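Local atomic coordinates of proline dipeptidase (Streptococcus agalactiae, PDB entry 3OOO), a protein that probably hydrolyses dipeptides ending in proline with the help of manganese, and is represented here by its creatinase/prolidase-type N-terminal domain. Residues A17-F22 with F44-E49; S88-F93 with T115-H120. All blocks are in the same frame, centred on the assembly; numbering follows the deposited sequence. Where two conformers were deposited one is given.

Contact 1 of 2, residues A17-F22 with F44-E49; sequences AELAVF and FLFVYE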
loop_
_atom_site.group_PDB
_atom_site.type_symbol
_atom_site.label_atom_id
_atom_site.label_comp_id
_atom_site.label_asym_id
_atom_site.label_seq_id
_atom_site.Cartn_x
_atom_site.Cartn_y
_atom_site.Cartn_z
ATOM N N ALA A 17 -8.308 -1.759 20.388
ATOM C CA ALA A 17 -6.944 -1.808 19.864
ATOM C C ALA A 17 -5.866 -1.801 20.948
ATOM O O ALA A 17 -5.894 -0.980 21.862
ATOM C CB ALA A 17 -6.712 -0.666 18.884
ATOM N N GLU A 18 -4.914 -2.724 20.825
ATOM C CA GLU A 18 -3.761 -2.810 21.724
ATOM C C GLU A 18 -2.559 -2.059 21.163
ATOM O O GLU A 18 -1.617 -1.741 21.888
ATOM C CB GLU A 18 -3.369 -4.263 22.001
ATOM C CG GLU A 18 -4.455 -5.107 22.676
ATOM C CD GLU A 18 -5.384 -5.795 21.689
ATOM O OE1 GLU A 18 -5.222 -5.617 20.459
ATOM O OE2 GLU A 18 -6.287 -6.529 22.150
ATOM N N LEU A 19 -2.609 -1.762 19.868
ATOM C CA LEU A 19 -1.445 -1.247 19.166
ATOM C C LEU A 19 -1.853 -0.435 17.945
ATOM O O LEU A 19 -2.799 -0.792 17.245
ATOM C CB LEU A 19 -0.568 -2.423 18.716
ATOM C CG LEU A 19 0.696 -2.141 17.895
ATOM C CD1 LEU A 19 1.749 -1.418 18.720
ATOM C CD2 LEU A 19 1.263 -3.436 17.337
ATOM N N ALA A 20 -1.129 0.655 17.705
ATOM C CA ALA A 20 -1.187 1.384 16.440
ATOM C C ALA A 20 0.203 1.379 15.825
ATOM O O ALA A 20 1.209 1.558 16.518
ATOM C CB ALA A 20 -1.661 2.799 16.655
ATOM N N VAL A 21 0.253 1.157 14.518
ATOM C CA VAL A 21 1.517 1.110 13.797
ATOM C C VAL A 21 1.505 2.212 12.752
ATOM O O VAL A 21 0.685 2.186 11.828
ATOM C CB VAL A 21 1.718 -0.256 13.096
ATOM C CG1 VAL A 21 3.050 -0.292 12.357
ATOM C CG2 VAL A 21 1.641 -1.408 14.094
ATOM N N PHE A 22 2.389 3.190 12.914
ATOM C CA PHE A 22 2.499 4.298 11.961
ATOM C C PHE A 22 3.653 4.071 11.003
ATOM O O PHE A 22 4.717 3.585 11.401
ATOM C CB PHE A 22 2.644 5.630 12.701
ATOM C CG PHE A 22 1.459 5.960 13.557
ATOM C CD1 PHE A 22 0.340 6.566 12.997
ATOM C CD2 PHE A 22 1.441 5.626 14.908
ATOM C CE1 PHE A 22 -0.774 6.858 13.770
ATOM C CE2 PHE A 22 0.330 5.918 15.697
ATOM C CZ PHE A 22 -0.780 6.535 15.128
ATOM N N PHE A 44 8.735 1.757 11.072
ATOM C CA PHE A 44 7.449 1.706 11.760
ATOM C C PHE A 44 7.585 2.340 13.124
ATOM O O PHE A 44 8.582 2.124 13.824
ATOM C CB PHE A 44 6.970 0.263 11.959
ATOM C CG PHE A 44 6.746 -0.497 10.679
ATOM C CD1 PHE A 44 5.670 -0.186 9.839
ATOM C CD2 PHE A 44 7.610 -1.520 10.316
ATOM C CE1 PHE A 44 5.469 -0.892 8.652
ATOM C CE2 PHE A 44 7.420 -2.227 9.132
ATOM C CZ PHE A 44 6.346 -1.915 8.296
ATOM N N LEU A 45 6.563 3.094 13.511
ATOM C CA LEU A 45 6.444 3.580 14.876
ATOM C C LEU A 45 5.348 2.784 15.559
ATOM O O LEU A 45 4.183 2.860 15.169
ATOM C CB LEU A 45 6.106 5.072 14.886
ATOM C CG LEU A 45 5.879 5.745 16.244
ATOM C CD1 LEU A 45 7.145 5.741 17.093
ATOM C CD2 LEU A 45 5.378 7.171 16.042
ATOM N N PHE A 46 5.739 2.014 16.569
ATOM C CA PHE A 46 4.818 1.153 17.297
ATOM C C PHE A 46 4.344 1.860 18.550
ATOM O O PHE A 46 5.139 2.155 19.439
ATOM C CB PHE A 46 5.487 -0.181 17.659
ATOM C CG PHE A 46 5.930 -0.982 16.464
ATOM C CD1 PHE A 46 5.014 -1.753 15.748
ATOM C CD2 PHE A 46 7.261 -0.968 16.051
ATOM C CE1 PHE A 46 5.419 -2.494 14.639
ATOM C CE2 PHE A 46 7.676 -1.709 14.941
ATOM C CZ PHE A 46 6.755 -2.473 14.235
ATOM N N VAL A 47 3.045 2.140 18.598
ATOM C CA VAL A 47 2.435 2.842 19.724
ATOM C C VAL A 47 1.547 1.858 20.476
ATOM O O VAL A 47 0.462 1.498 20.022
ATOM C CB VAL A 47 1.637 4.079 19.253
ATOM C CG1 VAL A 47 0.981 4.789 20.448
ATOM C CG2 VAL A 47 2.546 5.036 18.488
ATOM N N TYR A 48 2.052 1.392 21.618
ATOM C CA TYR A 48 1.324 0.473 22.480
ATOM C C TYR A 48 0.402 1.245 23.403
ATOM O O TYR A 48 0.630 2.418 23.676
ATOM C CB TYR A 48 2.288 -0.343 23.332
ATOM C CG TYR A 48 2.977 -1.476 22.616
ATOM C CD1 TYR A 48 2.333 -2.697 22.421
ATOM C CD2 TYR A 48 4.292 -1.342 22.169
ATOM C CE1 TYR A 48 2.976 -3.756 21.775
ATOM C CE2 TYR A 48 4.939 -2.386 21.525
ATOM C CZ TYR A 48 4.280 -3.586 21.333
ATOM O OH TYR A 48 4.932 -4.619 20.697
ATOM N N GLU A 49 -0.624 0.556 23.891
ATOM C CA GLU A 49 -1.594 1.122 24.819
ATOM C C GLU A 49 -1.019 1.354 26.220
ATOM O O GLU A 49 -1.569 2.148 26.984
ATOM C CB GLU A 49 -2.807 0.182 24.920
ATOM C CG GLU A 49 -2.440 -1.220 25.439
ATOM C CD GLU A 49 -3.599 -2.204 25.505
ATOM O OE1 GLU A 49 -4.774 -1.797 25.353
ATOM O OE2 GLU A 49 -3.320 -3.406 25.716
HETATM O O HOH W 1 -7.101 -1.066 24.190
#
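Ala20 and Val47 face each other as a hydrogen-bonded pair of two antiparallel strands, and so do Phe22 and Leu45. Ala20 N gives its hydrogen to Val47 O at 2.9 Å, and Val47 N to Ala20 O. Phe22 and Leu45 exchange the same two bonds, all four nearly straight at the hydrogen. Next along the pair, Glu49 N reaches Glu18 O at 3.2 Å, from above the carbonyl plane and more bent at 142°. A water lies within hydrogen-bonding distance of both Ala17 O and Glu49 OE1, but this bridge is doubtful.

Strands 19-22 and 44-48 are the two middle strands of the mixed six-stranded sheet of the N-terminal domain. On one sheet face Leu19 CD1 sits over the centre of the Tyr48 ring, 3.9 Å from the centroid, a CH-pi contact. With CG anti to the backbone N (chi1 177°), Leu19 leans across to the neighbouring strand. Val21 spreads its two methyls: CG1 meets Phe44 CD1 at 3.6 Å and CG2 meets Phe46 CD1 at 3.8 Å. On the other face Val47 CG2 meets the edge of the Phe22 ring, 3.7 Å from CE2. Here helix 3-14 covers Phe22 and Val47 through Ile8.

Contact 2 of 2, residues S88-F93 with T115-H120; sequences SNLPSF and TVFDGH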
loop_
_atom_site.group_PDB
_atom_site.type_symbol
_atom_site.label_atom_id
_atom_site.label_comp_id
_atom_site.label_asym_id
_atom_site.label_seq_id
_atom_site.Cartn_x
_atom_site.Cartn_y
_atom_site.Cartn_z
ATOM N N SER A 88 11.544 -10.423 17.119
ATOM C CA SER A 88 12.468 -10.794 18.189
ATOM C C SER A 88 12.719 -9.656 19.172
ATOM O O SER A 88 13.253 -9.876 20.263
ATOM C CB SER A 88 13.800 -11.273 17.605
ATOM O OG SER A 88 13.622 -12.418 16.789
ATOM N N ASN A 89 12.346 -8.438 18.791
ATOM C CA ASN A 89 12.643 -7.277 19.631
ATOM C C ASN A 89 11.480 -6.568 20.300
ATOM O O ASN A 89 11.641 -6.033 21.395
ATOM C CB ASN A 89 13.509 -6.281 18.869
ATOM C CG ASN A 89 14.935 -6.746 18.756
ATOM O OD1 ASN A 89 15.743 -6.506 19.650
ATOM N ND2 ASN A 89 15.253 -7.435 17.666
ATOM N N LEU A 90 10.315 -6.545 19.664
ATOM C CA LEU A 90 9.145 -5.959 20.318
ATOM C C LEU A 90 8.772 -6.760 21.569
ATOM O O LEU A 90 8.946 -7.978 21.597
ATOM C CB LEU A 90 7.964 -5.838 19.355
ATOM C CG LEU A 90 8.103 -4.800 18.236
ATOM C CD1 LEU A 90 6.781 -4.710 17.485
ATOM C CD2 LEU A 90 8.539 -3.418 18.737
ATOM N N PRO A 91 8.294 -6.066 22.618
ATOM C CA PRO A 91 8.043 -6.714 23.908
ATOM C C PRO A 91 6.732 -7.484 23.998
ATOM O O PRO A 91 6.590 -8.331 24.883
ATOM C CB PRO A 91 8.026 -5.535 24.881
ATOM C CG PRO A 91 7.517 -4.395 24.060
ATOM C CD PRO A 91 8.120 -4.602 22.701
ATOM N N SER A 92 5.781 -7.198 23.111
ATOM C CA SER A 92 4.455 -7.818 23.195
ATOM C C SER A 92 3.807 -8.038 21.835
ATOM O O SER A 92 3.891 -7.185 20.949
ATOM C CB SER A 92 3.521 -6.989 24.084
ATOM O OG SER A 92 2.218 -7.552 24.106
ATOM N N PHE A 93 3.155 -9.190 21.692
ATOM C CA PHE A 93 2.422 -9.539 20.475
ATOM C C PHE A 93 1.021 -10.056 20.778
ATOM O O PHE A 93 0.288 -10.444 19.865
ATOM C CB PHE A 93 3.203 -10.564 19.645
ATOM C CG PHE A 93 4.597 -10.132 19.325
ATOM C CD1 PHE A 93 4.849 -9.298 18.241
ATOM C CD2 PHE A 93 5.659 -10.535 20.124
ATOM C CE1 PHE A 93 6.142 -8.885 17.951
ATOM C CE2 PHE A 93 6.954 -10.126 19.844
ATOM C CZ PHE A 93 7.194 -9.299 18.755
ATOM N N THR A 115 2.781 -11.138 9.346
ATOM C CA THR A 115 3.621 -12.263 9.790
ATOM C C THR A 115 4.080 -12.088 11.236
ATOM O O THR A 115 4.486 -13.056 11.889
ATOM C CB THR A 115 4.874 -12.497 8.893
ATOM O OG1 THR A 115 5.831 -11.439 9.082
ATOM C CG2 THR A 115 4.485 -12.608 7.419
ATOM N N VAL A 116 4.014 -10.849 11.722
ATOM C CA VAL A 116 4.476 -10.492 13.063
ATOM C C VAL A 116 3.326 -10.492 14.064
ATOM O O VAL A 116 3.466 -11.005 15.178
ATOM C CB VAL A 116 5.183 -9.111 13.060
ATOM C CG1 VAL A 116 5.518 -8.651 14.482
ATOM C CG2 VAL A 116 6.443 -9.163 12.203
ATOM N N PHE A 117 2.195 -9.920 13.662
ATOM C CA PHE A 117 1.049 -9.780 14.554
ATOM C C PHE A 117 -0.118 -10.634 14.085
ATOM O O PHE A 117 -0.586 -10.482 12.955
ATOM C CB PHE A 117 0.609 -8.315 14.646
ATOM C CG PHE A 117 1.701 -7.378 15.068
ATOM C CD1 PHE A 117 2.039 -7.244 16.409
ATOM C CD2 PHE A 117 2.391 -6.623 14.123
ATOM C CE1 PHE A 117 3.055 -6.378 16.799
ATOM C CE2 PHE A 117 3.401 -5.749 14.507
ATOM C CZ PHE A 117 3.734 -5.627 15.845
ATOM N N ASP A 118 -0.565 -11.533 14.961
ATOM C CA ASP A 118 -1.753 -12.343 14.716
ATOM C C ASP A 118 -2.984 -11.636 15.292
ATOM O O ASP A 118 -3.455 -11.960 16.388
ATOM C CB ASP A 118 -1.581 -13.739 15.325
ATOM C CG ASP A 118 -2.718 -14.678 14.969
ATOM O OD1 ASP A 118 -3.285 -14.537 13.864
ATOM O OD2 ASP A 118 -3.043 -15.556 15.797
ATOM N N GLY A 119 -3.485 -10.653 14.557
ATOM C CA GLY A 119 -4.653 -9.892 14.969
ATOM C C GLY A 119 -5.320 -9.301 13.750
ATOM O O GLY A 119 -4.797 -9.401 12.636
ATOM N N HIS A 120 -6.479 -8.690 13.957
ATOM C CA HIS A 120 -7.173 -8.014 12.876
ATOM C C HIS A 120 -6.626 -6.600 12.717
ATOM O O HIS A 120 -6.559 -5.835 13.679
ATOM C CB HIS A 120 -8.682 -7.986 13.129
ATOM C CG HIS A 120 -9.458 -7.270 12.065
ATOM N ND1 HIS A 120 -9.516 -7.712 10.760
ATOM C CD2 HIS A 120 -10.203 -6.140 12.113
ATOM C CE1 HIS A 120 -10.263 -6.885 10.051
ATOM N NE2 HIS A 120 -10.694 -5.924 10.849
HETATM O O HOH W 2 0.424 -11.367 17.575
#
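Two loops that follow helices of the alpha/beta N-terminal domain meet here: residues 90-93 follow helix 82-89, and residues 117-119 lead from helix 107-116 into strand 120-123. The contact is small and mainly apolar. Its middle is the ring of Phe117. Leu90 CD1 comes to the edge of this ring, near its plane, and lies 3.6 Å from Phe117 CZ. The Phe93 ring meets the same ring obliquely. Phe93 CD1 is 3.7 Å from Phe117 CE1, the centroids are 5.8 Å apart, and the planes are inclined by 43°.

Val116 fills the angle between the two rings. Its CG1 methyl lies over the centre of the Phe117 ring and also reaches Phe93 CE1 at 3.5 Å. Phe117 carries CG beside its own backbone N (chi1 -56°), and this folds the ring back under the Val116 methyl. A water lies between the two backbones. It accepts a hydrogen bond from Asp118 N at 2.8 Å. Its contact with Phe93 O, at 2.5 Å, is very short, and the bridge is tentative.

Leu90 also packs on Phe46 and Tyr48 of strand 44-48, on Ile54 of strand 54-58 and on Phe74 of strand 73-76. Beyond Gly119, His120 is bonded through its backbone to Ser96 and to Val98 of strand 97-100.

In the fold
The centre of contact 1, in the middle of the sheet, is about 5 Å from the centre of the chain. That of contact 2 is about 12 Å from the centre of the chain, and the two contact centres are about 11 Å apart. They touch directly on the sheet face that carries Leu19, Phe46 and Tyr48. Leu19 CD2 is 3.5 Å from Phe117 CE1, and Phe46 CE1 is 3.8 Å from Phe117 CZ. The Tyr48 hydroxyl adds a probable hydrogen bond, OH to Ser92 O at 2.8 Å. The loops of contact 2 thus cover part of this face. The M24 peptidase domain, which in this family carries the metal site, is absent from the chain.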